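Local structure of interleukin-20 receptor subunit beta (Homo sapiens, 6DF3) at residues S11-H16 with F97-I103; L104-M109 with V169-V175; G38-S42 with V73-L77; S33-Q37 with W49-S53; A25-Y31 with R80-G84. The protein pairs with IL20RA to form a cell-surface receptor for IL19, IL20 and IL24, and with IL22RA1 to form one for IL20 and IL24. The protein carries 1 engineered substitution. All blocks are in the same frame, centred on the assembly; numbering follows the deposited sequence.

Contact 1: residues S11-H16 with F97-I103. Engineered in segment 97-103: Q100 (natural residue Asn).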
# COMPACT_ATOMS: atom_id res chain seq x y z
N SER C 11 18.67 14.70 -5.31
CA SER C 11 17.47 14.21 -4.74
C SER C 11 16.93 15.26 -3.81
O SER C 11 17.51 15.50 -2.77
CB SER C 11 17.65 12.88 -4.01
OG SER C 11 16.47 12.52 -3.25
N THR C 12 15.75 15.77 -4.19
CA THR C 12 15.04 16.84 -3.56
C THR C 12 13.61 16.37 -3.24
O THR C 12 12.88 15.98 -4.18
CB THR C 12 14.89 18.01 -4.55
OG1 THR C 12 16.19 18.45 -4.91
CG2 THR C 12 14.23 19.14 -3.85
N ASN C 13 13.22 16.45 -1.96
CA ASN C 13 11.86 16.03 -1.48
C ASN C 13 11.35 14.70 -2.13
O ASN C 13 10.31 14.66 -2.80
CB ASN C 13 10.89 17.18 -1.72
CG ASN C 13 11.09 18.30 -0.76
OD1 ASN C 13 11.55 18.11 0.38
ND2 ASN C 13 10.80 19.50 -1.20
N MET C 14 12.18 13.67 -2.03
CA MET C 14 11.89 12.32 -2.64
C MET C 14 11.74 12.26 -4.12
O MET C 14 11.32 11.24 -4.63
CB MET C 14 10.70 11.63 -1.95
CG MET C 14 10.95 11.41 -0.49
SD MET C 14 12.23 10.13 -0.06
CE MET C 14 11.25 8.64 -0.34
N LYS C 15 12.14 13.30 -4.85
CA LYS C 15 12.31 13.21 -6.31
C LYS C 15 13.80 13.01 -6.67
O LYS C 15 14.63 13.89 -6.34
CB LYS C 15 11.82 14.50 -6.96
CG LYS C 15 11.83 14.38 -8.46
CD LYS C 15 11.48 15.71 -9.13
CE LYS C 15 11.44 15.52 -10.64
NZ LYS C 15 11.70 16.80 -11.35
N HIS C 16 14.16 11.90 -7.31
CA HIS C 16 15.57 11.64 -7.59
C HIS C 16 15.93 11.77 -9.05
O HIS C 16 15.47 10.99 -9.90
CB HIS C 16 15.98 10.27 -7.08
CG HIS C 16 15.23 9.81 -5.89
ND1 HIS C 16 15.23 10.50 -4.70
CD2 HIS C 16 14.45 8.70 -5.69
CE1 HIS C 16 14.41 9.89 -3.84
NE2 HIS C 16 13.93 8.78 -4.42
N PHE C 97 23.44 5.47 -4.47
CA PHE C 97 22.44 6.39 -3.93
C PHE C 97 21.37 5.67 -3.02
O PHE C 97 20.75 4.66 -3.43
CB PHE C 97 21.66 7.02 -5.08
CG PHE C 97 20.60 7.98 -4.62
CD1 PHE C 97 20.99 9.20 -4.05
CD2 PHE C 97 19.24 7.62 -4.66
CE1 PHE C 97 20.03 10.06 -3.56
CE2 PHE C 97 18.27 8.49 -4.20
CZ PHE C 97 18.65 9.70 -3.63
N ASN C 98 21.11 6.27 -1.87
CA ASN C 98 20.16 5.87 -0.91
C ASN C 98 19.19 7.04 -0.69
O ASN C 98 19.58 8.12 -0.18
CB ASN C 98 20.85 5.49 0.42
CG ASN C 98 19.87 4.78 1.41
OD1 ASN C 98 18.67 5.11 1.49
ND2 ASN C 98 20.38 3.82 2.16
N ARG C 99 17.89 6.80 -0.92
CA ARG C 99 16.91 7.85 -0.73
C ARG C 99 16.82 8.38 0.72
O ARG C 99 16.21 9.37 0.91
CB ARG C 99 15.54 7.47 -1.25
CG ARG C 99 14.82 6.41 -0.40
CD ARG C 99 13.63 5.83 -1.16
NE ARG C 99 12.90 4.89 -0.31
CZ ARG C 99 11.75 4.35 -0.60
NH1 ARG C 99 11.09 4.70 -1.70
NH2 ARG C 99 11.24 3.46 0.24
N GLN C 100 17.34 7.67 1.72
CA GLN C 100 17.50 8.17 3.09
C GLN C 100 18.21 9.56 3.08
O GLN C 100 18.01 10.36 3.92
CB GLN C 100 18.31 7.12 3.87
CG GLN C 100 18.65 7.39 5.35
CD GLN C 100 17.49 7.02 6.27
OE1 GLN C 100 16.90 5.93 6.14
NE2 GLN C 100 17.15 7.92 7.19
N SER C 101 19.04 9.83 2.10
CA SER C 101 19.75 11.07 2.02
C SER C 101 19.01 12.12 1.20
O SER C 101 19.60 13.11 0.89
CB SER C 101 21.12 10.80 1.45
OG SER C 101 20.98 10.61 0.05
N THR C 102 17.72 11.95 0.87
CA THR C 102 17.04 12.98 0.10
C THR C 102 17.08 14.39 0.82
O THR C 102 17.20 14.44 2.07
CB THR C 102 15.66 12.62 -0.24
OG1 THR C 102 15.17 13.48 -1.25
CG2 THR C 102 14.73 12.66 0.96
N ILE C 103 17.03 15.49 0.05
CA ILE C 103 17.05 16.84 0.65
C ILE C 103 15.60 17.20 0.97
O ILE C 103 14.81 17.39 0.09
CB ILE C 103 17.69 17.88 -0.27
CG1 ILE C 103 19.17 17.51 -0.48
CG2 ILE C 103 17.50 19.29 0.32
CD1 ILE C 103 19.89 18.25 -1.58
O HOH W 1 11.84 6.92 -3.84
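S11 and T102 meet through their hydroxyls, S11 OG lying 2.6 Å from T102 OG1 in a hydrogen bond whose donor cannot be told. S11 OG is anti to its own backbone N (chi1 170°), which also brings it to H16 ND1 at 2.8 Å, in the plane of the imidazole. T102 OG1 has a second partner, the backbone N of M14, which donates to it at 3.1 Å. Two main-chain bonds run alongside: I103 N gives to S11 O, and N13 N gives to I103 O at 2.8 Å and nearly straight (171°). The far nitrogen of the histidine, NE2, reaches a water that accepts from R99 NH1, while R99 NE is taken by T72. One face of the imidazole carries the carbonyl O of M14; F97 CE2 lies over the opposite face, and F97 CZ comes within 3.4 Å of S11 CB. M14 rounds off the packing, its SD resting 3.7 Å from T102 CG2.

The T12-K15 stretch is a type I' turn, the hairpin between the first two strands of the N-terminal fibronectin type III domain, held here against the chain leaving that domain. T102 O and the backbone O of the engineered Q100 both accept from R180 NH1 of the second domain. The contact is thus a buried polar chain, M14 N to T102 to S11 to H16, and the nearby guanidinium would probably favour a neutral imidazole.

Contact 2: residues L104-M109 with V169-V175. Unlike the reference sequence in segment 169-175: E172 (reference Gln).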
# COMPACT_ATOMS: atom_id res chain seq x y z
N LEU C 104 15.28 17.29 2.25
CA LEU C 104 13.91 17.69 2.68
C LEU C 104 13.97 19.17 2.97
O LEU C 104 14.72 19.61 3.88
CB LEU C 104 13.49 16.96 3.97
CG LEU C 104 13.35 15.44 3.88
CD1 LEU C 104 12.61 14.90 5.10
CD2 LEU C 104 12.62 15.03 2.62
N THR C 105 13.22 19.93 2.19
CA THR C 105 13.15 21.36 2.40
C THR C 105 12.05 21.65 3.42
O THR C 105 11.21 20.80 3.80
CB THR C 105 13.00 22.10 1.04
OG1 THR C 105 12.08 21.41 0.23
CG2 THR C 105 14.26 22.01 0.22
N ARG C 106 12.12 22.83 3.99
CA ARG C 106 10.96 23.35 4.63
C ARG C 106 9.74 23.56 3.66
O ARG C 106 9.89 24.03 2.52
CB ARG C 106 11.33 24.58 5.40
CG ARG C 106 11.79 25.73 4.57
CD ARG C 106 12.89 26.40 5.38
NE ARG C 106 13.18 27.72 4.92
CZ ARG C 106 14.28 28.38 5.23
NH1 ARG C 106 15.25 27.81 5.97
NH2 ARG C 106 14.43 29.61 4.79
N PRO C 107 8.51 23.15 4.13
CA PRO C 107 7.37 23.20 3.21
C PRO C 107 6.90 24.62 2.98
O PRO C 107 6.88 25.42 3.93
CB PRO C 107 6.28 22.37 3.96
CG PRO C 107 6.61 22.53 5.43
CD PRO C 107 8.14 22.56 5.44
N GLY C 108 6.49 24.91 1.75
CA GLY C 108 5.75 26.15 1.43
C GLY C 108 4.33 26.05 2.00
O GLY C 108 3.85 24.95 2.35
N MET C 109 3.65 27.18 2.10
CA MET C 109 2.61 27.32 3.12
C MET C 109 1.97 28.65 2.98
O MET C 109 2.67 29.64 2.95
CB MET C 109 3.24 27.25 4.53
CG MET C 109 2.28 27.55 5.66
SD MET C 109 2.99 28.42 7.09
CE MET C 109 3.66 27.02 7.97
N VAL C 169 1.89 30.26 13.49
CA VAL C 169 1.92 28.92 12.85
C VAL C 169 3.21 28.63 12.04
O VAL C 169 3.69 29.49 11.31
CB VAL C 169 0.69 28.74 11.91
CG1 VAL C 169 -0.62 28.75 12.69
CG2 VAL C 169 0.64 29.84 10.85
N LYS C 170 3.73 27.41 12.17
CA LYS C 170 4.81 26.93 11.33
C LYS C 170 4.51 25.44 11.00
O LYS C 170 3.76 24.78 11.75
CB LYS C 170 6.16 27.05 12.05
CG LYS C 170 6.19 26.28 13.36
CD LYS C 170 7.52 26.35 14.08
CE LYS C 170 7.49 25.48 15.33
NZ LYS C 170 8.81 25.46 16.01
N ALA C 171 5.13 24.95 9.93
CA ALA C 171 4.86 23.61 9.39
C ALA C 171 6.14 22.90 8.95
O ALA C 171 7.09 23.51 8.45
CB ALA C 171 3.88 23.68 8.23
N GLU C 172 6.11 21.59 9.07
CA GLU C 172 7.24 20.70 8.96
C GLU C 172 6.72 19.51 8.14
O GLU C 172 5.52 19.27 8.09
CB GLU C 172 7.50 20.25 10.39
CG GLU C 172 8.81 19.60 10.72
CD GLU C 172 8.79 18.89 12.08
OE1 GLU C 172 9.90 18.62 12.61
OE2 GLU C 172 7.72 18.56 12.63
N THR C 173 7.63 18.71 7.60
CA THR C 173 7.29 17.64 6.71
C THR C 173 7.83 16.35 7.41
O THR C 173 8.76 16.45 8.23
CB THR C 173 7.98 18.02 5.40
OG1 THR C 173 7.06 18.19 4.31
CG2 THR C 173 9.07 17.10 5.12
N PHE C 174 7.21 15.19 7.15
CA PHE C 174 7.65 13.86 7.70
C PHE C 174 7.48 12.78 6.63
O PHE C 174 6.45 12.76 6.00
CB PHE C 174 6.85 13.39 8.92
CG PHE C 174 7.23 12.01 9.41
CD1 PHE C 174 8.47 11.78 10.02
CD2 PHE C 174 6.37 10.93 9.23
CE1 PHE C 174 8.84 10.49 10.46
CE2 PHE C 174 6.73 9.64 9.67
CZ PHE C 174 7.96 9.41 10.28
N VAL C 175 8.49 11.91 6.50
CA VAL C 175 8.64 10.94 5.41
C VAL C 175 8.87 9.55 6.05
O VAL C 175 10.02 9.18 6.46
CB VAL C 175 9.83 11.34 4.45
CG1 VAL C 175 10.09 10.28 3.37
CG2 VAL C 175 9.54 12.67 3.74
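P107 supplies the ring of this contact and A171 the flat peptide it rests on; no aromatic group spans the two segments. The CG-CD edge of the proline is set down on the A171 carbonyl, CG 3.2 Å and CD 3.3 Å from A171 O, and CG also reaches A171 CB at 4.1 Å. Beyond the two segments the same ring touches F131 and S182. M109 comes to A171 from further along: CG is anti to the backbone N (chi1 173°), and bends at the next two torsions bring CE to A171 CB at 3.4 Å, closer than carbons usually sit, so the exact place of that methyl is doubtful.

This is the entry into the second fibronectin type III domain, where the chain arriving from the first domain passes over strand 167-175 before starting strand 109-114. A glycine in place of P107 would probably leave the A171 carbonyl without its apolar lid and the incoming chain freer to turn.

At the other end L104 spreads both methyls on V175, CD1 and CD2 each 4.0 Å from CG2, with T173 CG2 beside CD1. T173 OG1 is buried by the contact without a polar partner, and P107 CB is its nearest neighbour across the contact at 4.3 Å.

Contact 3: residues G38-S42 with V73-L77; sequences GEYES and VPYNL
G38 lies over one face of the Y75 ring in a CH-pi contact: its CA is 3.7 Å from the ring centroid and 23° off the normal, nearest CD2 and CE2. The absence of a side chain matters, since a beta carbon here would crowd both Y75 CE2 and the carboxylate of E41.

The polar contacts flank that one. N76 ND2 donates to S42 OG at 3.0 Å, bent (133°) and with the hydroxyl tilted from the amide plane; the same nitrogen also serves Q37 OE1. A water donates to P74 O at 2.8 Å and reaches S42 OG weakly. Within the helix start, G38 sits at the N-cap with its O accepting from S42 N, while G38 N makes a weak bond back to E41 OE1.

Packing is left to E39, whose extended chain, CG anti to the backbone N (chi1 -172°), slants across V73 and P74, OE1 coming 3.6 Å from V73 CB.

Helix 39-44 follows directly on strand 31-37 and lies beside the start of strand 74-83, which itself runs between strands 31-37 and 86-98. Y40 and E41 are hydrogen-bonded to another protein chain of the complex, so this short helix belongs to an interface between chains.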
# COMPACT_ATOMS: atom_id res chain seq x y z
N GLY C 38 19.26 -2.38 -7.21
CA GLY C 38 19.12 -2.11 -5.77
C GLY C 38 20.20 -2.90 -5.09
O GLY C 38 20.93 -3.66 -5.74
N GLU C 39 20.31 -2.73 -3.80
CA GLU C 39 21.22 -3.52 -2.99
C GLU C 39 20.98 -5.04 -3.10
O GLU C 39 21.91 -5.82 -2.96
CB GLU C 39 21.06 -3.11 -1.54
CG GLU C 39 22.11 -3.74 -0.66
CD GLU C 39 21.98 -3.36 0.83
OE1 GLU C 39 20.90 -2.90 1.30
OE2 GLU C 39 23.01 -3.51 1.54
N TYR C 40 19.72 -5.47 -3.21
CA TYR C 40 19.49 -6.82 -3.43
C TYR C 40 20.37 -7.29 -4.66
O TYR C 40 21.15 -8.23 -4.55
CB TYR C 40 18.04 -7.14 -3.73
CG TYR C 40 17.86 -8.62 -4.06
CD1 TYR C 40 18.08 -9.60 -3.10
CD2 TYR C 40 17.58 -9.04 -5.33
CE1 TYR C 40 17.93 -10.96 -3.36
CE2 TYR C 40 17.45 -10.41 -5.63
CZ TYR C 40 17.65 -11.35 -4.65
OH TYR C 40 17.49 -12.64 -4.97
N GLU C 41 20.21 -6.64 -5.81
CA GLU C 41 20.84 -7.13 -7.00
C GLU C 41 22.38 -7.02 -6.88
O GLU C 41 23.13 -7.93 -7.23
CB GLU C 41 20.29 -6.42 -8.21
CG GLU C 41 18.82 -6.77 -8.50
CD GLU C 41 17.76 -5.96 -7.76
OE1 GLU C 41 18.12 -5.03 -6.98
OE2 GLU C 41 16.60 -6.36 -7.83
N SER C 42 22.80 -5.93 -6.26
CA SER C 42 24.16 -5.63 -5.95
C SER C 42 24.84 -6.78 -5.19
O SER C 42 25.91 -7.19 -5.56
CB SER C 42 24.18 -4.36 -5.12
OG SER C 42 25.40 -3.74 -5.31
N VAL C 73 17.31 1.58 0.54
CA VAL C 73 18.56 0.88 0.49
C VAL C 73 19.41 1.58 -0.62
O VAL C 73 18.85 2.35 -1.47
CB VAL C 73 18.36 -0.62 0.14
CG1 VAL C 73 17.40 -1.33 1.10
CG2 VAL C 73 17.84 -0.81 -1.28
N PRO C 74 20.76 1.36 -0.61
CA PRO C 74 21.58 1.96 -1.65
C PRO C 74 21.38 1.29 -2.99
O PRO C 74 21.33 0.09 -3.04
CB PRO C 74 23.07 1.75 -1.18
CG PRO C 74 22.97 0.68 -0.11
CD PRO C 74 21.54 0.62 0.40
N TYR C 75 21.39 2.10 -4.05
CA TYR C 75 21.17 1.72 -5.42
C TYR C 75 22.40 2.14 -6.26
O TYR C 75 22.91 3.23 -6.11
CB TYR C 75 19.92 2.47 -5.98
CG TYR C 75 18.62 1.79 -5.76
CD1 TYR C 75 17.99 1.91 -4.54
CD2 TYR C 75 18.01 1.04 -6.76
CE1 TYR C 75 16.75 1.27 -4.28
CE2 TYR C 75 16.78 0.38 -6.52
CZ TYR C 75 16.14 0.50 -5.28
OH TYR C 75 14.89 -0.06 -4.98
N ASN C 76 22.84 1.27 -7.13
CA ASN C 76 23.74 1.55 -8.18
C ASN C 76 22.96 1.98 -9.38
O ASN C 76 21.90 1.45 -9.66
CB ASN C 76 24.55 0.30 -8.56
CG ASN C 76 25.32 -0.28 -7.39
OD1 ASN C 76 25.69 0.44 -6.48
ND2 ASN C 76 25.50 -1.60 -7.40
N LEU C 77 23.55 2.90 -10.12
CA LEU C 77 22.98 3.44 -11.34
C LEU C 77 24.11 3.52 -12.38
O LEU C 77 25.26 3.75 -12.03
CB LEU C 77 22.43 4.80 -11.03
CG LEU C 77 21.13 4.81 -10.20
CD1 LEU C 77 20.99 6.17 -9.56
CD2 LEU C 77 19.99 4.54 -11.16
O HOH W 2 23.60 -1.08 -4.11

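Contact 4: residues S33-Q37 with W49-S53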
# COMPACT_ATOMS: atom_id res chain seq x y z
N SER C 33 20.88 5.85 -22.16
CA SER C 33 20.07 4.79 -21.47
C SER C 33 20.56 4.64 -20.06
O SER C 33 21.78 4.61 -19.83
CB SER C 33 20.14 3.45 -22.19
OG SER C 33 19.86 3.66 -23.57
N VAL C 34 19.63 4.57 -19.13
CA VAL C 34 19.95 4.36 -17.73
C VAL C 34 19.51 2.98 -17.20
O VAL C 34 18.40 2.56 -17.48
CB VAL C 34 19.32 5.43 -16.87
CG1 VAL C 34 19.66 5.19 -15.41
CG2 VAL C 34 19.77 6.79 -17.34
N GLU C 35 20.36 2.31 -16.41
CA GLU C 35 19.97 1.08 -15.73
C GLU C 35 20.37 1.14 -14.25
O GLU C 35 21.21 1.95 -13.91
CB GLU C 35 20.64 -0.09 -16.38
CG GLU C 35 20.12 -0.29 -17.78
CD GLU C 35 20.72 -1.51 -18.45
OE1 GLU C 35 21.75 -2.03 -17.96
OE2 GLU C 35 20.18 -1.93 -19.51
N TYR C 36 19.75 0.30 -13.40
CA TYR C 36 19.99 0.33 -11.94
C TYR C 36 20.01 -1.05 -11.36
O TYR C 36 19.56 -2.01 -12.02
CB TYR C 36 18.89 1.14 -11.24
CG TYR C 36 17.48 0.52 -11.28
CD1 TYR C 36 16.67 0.69 -12.34
CD2 TYR C 36 17.01 -0.26 -10.23
CE1 TYR C 36 15.37 0.15 -12.39
CE2 TYR C 36 15.73 -0.85 -10.24
CZ TYR C 36 14.92 -0.62 -11.33
OH TYR C 36 13.70 -1.22 -11.41
N GLN C 37 20.58 -1.14 -10.18
CA GLN C 37 20.49 -2.27 -9.28
C GLN C 37 20.18 -1.74 -7.90
O GLN C 37 20.80 -0.75 -7.45
CB GLN C 37 21.87 -2.90 -9.06
CG GLN C 37 22.44 -3.49 -10.31
CD GLN C 37 23.73 -4.26 -10.08
OE1 GLN C 37 24.60 -3.80 -9.35
NE2 GLN C 37 23.88 -5.38 -10.75
N TRP C 49 21.36 -5.86 -14.28
CA TRP C 49 20.94 -4.49 -14.25
C TRP C 49 19.57 -4.40 -14.85
O TRP C 49 19.19 -5.11 -15.83
CB TRP C 49 21.96 -3.64 -15.04
CG TRP C 49 23.35 -3.61 -14.37
CD1 TRP C 49 24.29 -4.58 -14.42
CD2 TRP C 49 23.88 -2.58 -13.52
NE1 TRP C 49 25.37 -4.22 -13.64
CE2 TRP C 49 25.15 -3.01 -13.08
CE3 TRP C 49 23.41 -1.33 -13.10
CZ2 TRP C 49 25.97 -2.22 -12.29
CZ3 TRP C 49 24.21 -0.56 -12.25
CH2 TRP C 49 25.48 -1.00 -11.86
N ILE C 50 18.76 -3.53 -14.27
CA ILE C 50 17.37 -3.40 -14.68
C ILE C 50 17.16 -2.08 -15.44
O ILE C 50 17.61 -1.02 -15.02
CB ILE C 50 16.50 -3.39 -13.41
CG1 ILE C 50 16.85 -4.63 -12.61
CG2 ILE C 50 15.02 -3.23 -13.75
CD1 ILE C 50 16.35 -4.52 -11.21
N PRO C 51 16.39 -2.14 -16.54
CA PRO C 51 16.10 -0.89 -17.25
C PRO C 51 15.29 0.07 -16.44
O PRO C 51 14.34 -0.33 -15.79
CB PRO C 51 15.23 -1.36 -18.46
CG PRO C 51 15.65 -2.77 -18.68
CD PRO C 51 16.02 -3.33 -17.33
N SER C 52 15.66 1.33 -16.53
CA SER C 52 14.96 2.41 -15.92
C SER C 52 13.54 2.51 -16.48
O SER C 52 13.29 2.18 -17.63
CB SER C 52 15.71 3.70 -16.27
OG SER C 52 15.10 4.78 -15.58
N SER C 53 12.62 3.01 -15.67
CA SER C 53 11.22 3.13 -16.11
C SER C 53 11.09 4.13 -17.29
O SER C 53 10.57 3.79 -18.34
CB SER C 53 10.33 3.54 -14.94
OG SER C 53 10.12 2.45 -14.01
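Y36 and I50 hold the two segments together by a pair of main-chain hydrogen bonds: I50 N to Y36 O at 2.8 Å and nearly straight (172°), and Y36 N to I50 O. S52 N adds a longer one to V34 O at 3.2 Å. Between them, E35 and P51 form the non-hydrogen-bonded pair, with E35 CA approaching I50 O.

Stacking comes next. The Q37 amide lies flat on the W49 indole, the planes only 4° apart and Q37 CD 3.6 Å above the ring. What keeps the amide in that plane is its own bonding: NE2 gives to the carbonyls of S46 and I48, and OE1 accepts from N76. The indole also makes a cation-pi contact with R78, which forms a salt bridge with E35 OE1; that carboxylate oxygen is 3.3 Å from W49 CB. An alanine at W49 is likely to leave the Q37 amide without its stacked surface and R78 without its aromatic partner.

The apolar share falls to Y36. Its CG stands between the backbone N and the carbonyl carbon (chi1 67°), which folds the ring back over I50, CB being 4.0 Å from the ring centroid. Y36 OH bonds to a basic side chain of another protein chain.

The arrangement is that of a short edge strand, 50-51, laid antiparallel on strand 31-37, closing one side of the four-stranded sheet of a fibronectin type III domain.

Contact 5: residues A25-Y31 with R80-G84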
# COMPACT_ATOMS: atom_id res chain seq x y z
N ALA C 25 29.08 15.46 -29.61
CA ALA C 25 28.87 14.78 -30.89
C ALA C 25 28.35 15.75 -31.96
O ALA C 25 27.24 15.58 -32.48
CB ALA C 25 27.90 13.61 -30.71
N PRO C 26 29.18 16.76 -32.31
CA PRO C 26 28.72 17.69 -33.36
C PRO C 26 28.32 16.89 -34.60
O PRO C 26 29.04 15.97 -34.97
CB PRO C 26 29.94 18.61 -33.58
CG PRO C 26 30.71 18.52 -32.30
CD PRO C 26 30.56 17.08 -31.89
N GLY C 27 27.14 17.18 -35.17
CA GLY C 27 26.48 16.28 -36.13
C GLY C 27 25.07 15.84 -35.73
O GLY C 27 24.10 16.50 -36.13
N GLU C 28 24.99 14.76 -34.93
CA GLU C 28 23.73 14.05 -34.58
C GLU C 28 23.40 14.25 -33.12
O GLU C 28 24.24 14.73 -32.37
CB GLU C 28 23.84 12.56 -34.96
CG GLU C 28 23.61 12.34 -36.48
CD GLU C 28 24.25 11.07 -37.07
OE1 GLU C 28 24.08 9.96 -36.50
OE2 GLU C 28 24.92 11.20 -38.12
N THR C 29 22.17 13.94 -32.71
CA THR C 29 21.82 14.16 -31.33
C THR C 29 21.99 12.87 -30.56
O THR C 29 21.54 11.80 -30.98
CB THR C 29 20.40 14.70 -31.05
OG1 THR C 29 19.54 13.64 -30.54
CG2 THR C 29 19.80 15.47 -32.23
N VAL C 30 22.64 12.99 -29.41
CA VAL C 30 22.97 11.83 -28.60
C VAL C 30 21.78 11.45 -27.73
O VAL C 30 21.08 12.34 -27.18
CB VAL C 30 24.22 12.07 -27.75
CG1 VAL C 30 24.47 10.91 -26.77
CG2 VAL C 30 25.42 12.30 -28.68
N TYR C 31 21.55 10.13 -27.65
CA TYR C 31 20.59 9.55 -26.70
C TYR C 31 21.28 8.81 -25.54
O TYR C 31 22.43 8.38 -25.66
CB TYR C 31 19.60 8.66 -27.47
CG TYR C 31 18.63 9.46 -28.39
CD1 TYR C 31 17.76 10.45 -27.84
CD2 TYR C 31 18.55 9.22 -29.78
CE1 TYR C 31 16.89 11.19 -28.65
CE2 TYR C 31 17.66 9.96 -30.60
CZ TYR C 31 16.84 10.93 -30.01
OH TYR C 31 15.95 11.67 -30.74
N ARG C 80 24.63 5.08 -20.32
CA ARG C 80 25.47 5.08 -21.51
C ARG C 80 24.84 5.89 -22.61
O ARG C 80 23.66 6.23 -22.54
CB ARG C 80 25.72 3.65 -21.99
CG ARG C 80 24.55 2.97 -22.71
CD ARG C 80 24.89 1.57 -23.22
NE ARG C 80 23.65 0.89 -23.58
CZ ARG C 80 23.56 -0.39 -23.96
NH1 ARG C 80 24.64 -1.15 -24.08
NH2 ARG C 80 22.36 -0.90 -24.23
N ALA C 81 25.64 6.20 -23.62
CA ALA C 81 25.20 7.01 -24.71
C ALA C 81 25.13 6.16 -25.96
O ALA C 81 25.92 5.25 -26.11
CB ALA C 81 26.15 8.16 -24.90
N THR C 82 24.14 6.47 -26.80
CA THR C 82 23.94 5.87 -28.12
C THR C 82 23.83 6.93 -29.23
O THR C 82 23.34 8.06 -29.02
CB THR C 82 22.67 4.96 -28.23
OG1 THR C 82 21.58 5.52 -27.48
CG2 THR C 82 22.95 3.56 -27.70
N LEU C 83 24.26 6.49 -30.41
CA LEU C 83 24.33 7.29 -31.63
C LEU C 83 24.36 6.27 -32.79
O LEU C 83 25.37 6.12 -33.49
CB LEU C 83 25.57 8.20 -31.60
CG LEU C 83 25.54 9.50 -32.41
CD1 LEU C 83 26.74 10.39 -32.11
CD2 LEU C 83 25.48 9.19 -33.88
N GLY C 84 23.26 5.52 -32.91
CA GLY C 84 23.14 4.46 -33.93
C GLY C 84 23.71 3.11 -33.53
O GLY C 84 23.19 2.47 -32.63
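Y31 and T82 form an antiparallel hydrogen-bonded pair, T82 N giving to Y31 O at 2.8 Å (169°) and Y31 N returning a bond to T82 O at 3.1 Å, the pair with which strand 31-37 begins. Y31 O is also approached by A81 CA at 3.2 Å, and T82 OG1 lies 3.5 Å away, a weak bond whose proton has another acceptor within reach.

The side chains divide between two sides of this pair. On one, V30 sends its two methyls to separate partners, CG1 to A81 CB at 3.7 Å and CG2 to L83 CD1 at 4.1 Å. L83 has CG anti to the backbone N (chi1 -154°), and its CD1 also reaches A25 CB at 3.7 Å, so the leucine joins both ends of the 25-30 loop. L1 from the start of the chain touches A81 and L83 as well. E28 crosses L83 at about a right angle, CB 3.9 Å from CD2. On the other, Y31 turns its ring away from strand 80-83 and lays only its CB near T82 OG1.

The firm polar bonds are thus the two of the Y31-T82 pair; beyond them the loop meets strand 80-83 mainly through aliphatic packing, A25 and V30 against A81 and L83.

In the fold
Contacts 3, 4 and 5 share one four-stranded sheet of the first fibronectin type III domain, in the order 50-51, 31-37, 74-83, 86-98. Contacts 3 and 4 are neighbours, centres about 11 Å apart; contact 5 lies at the far end of strand 74-83, its centre about 28 Å from that of contact 3. Contact 1 lies near the end of this domain, touching contact 3 through strands 74-83 and 86-98, and its segments enclose contacts 3 to 5 along the chain. Contact 2 follows in series in the second domain, about 16 Å from contact 1 between centres, and N13 reaches T105 between them. Contacts 1 and 2 thus lie on either side of the junction of the receptor's two extracellular domains, while contacts 3 and 4 lie where another protein chain binds.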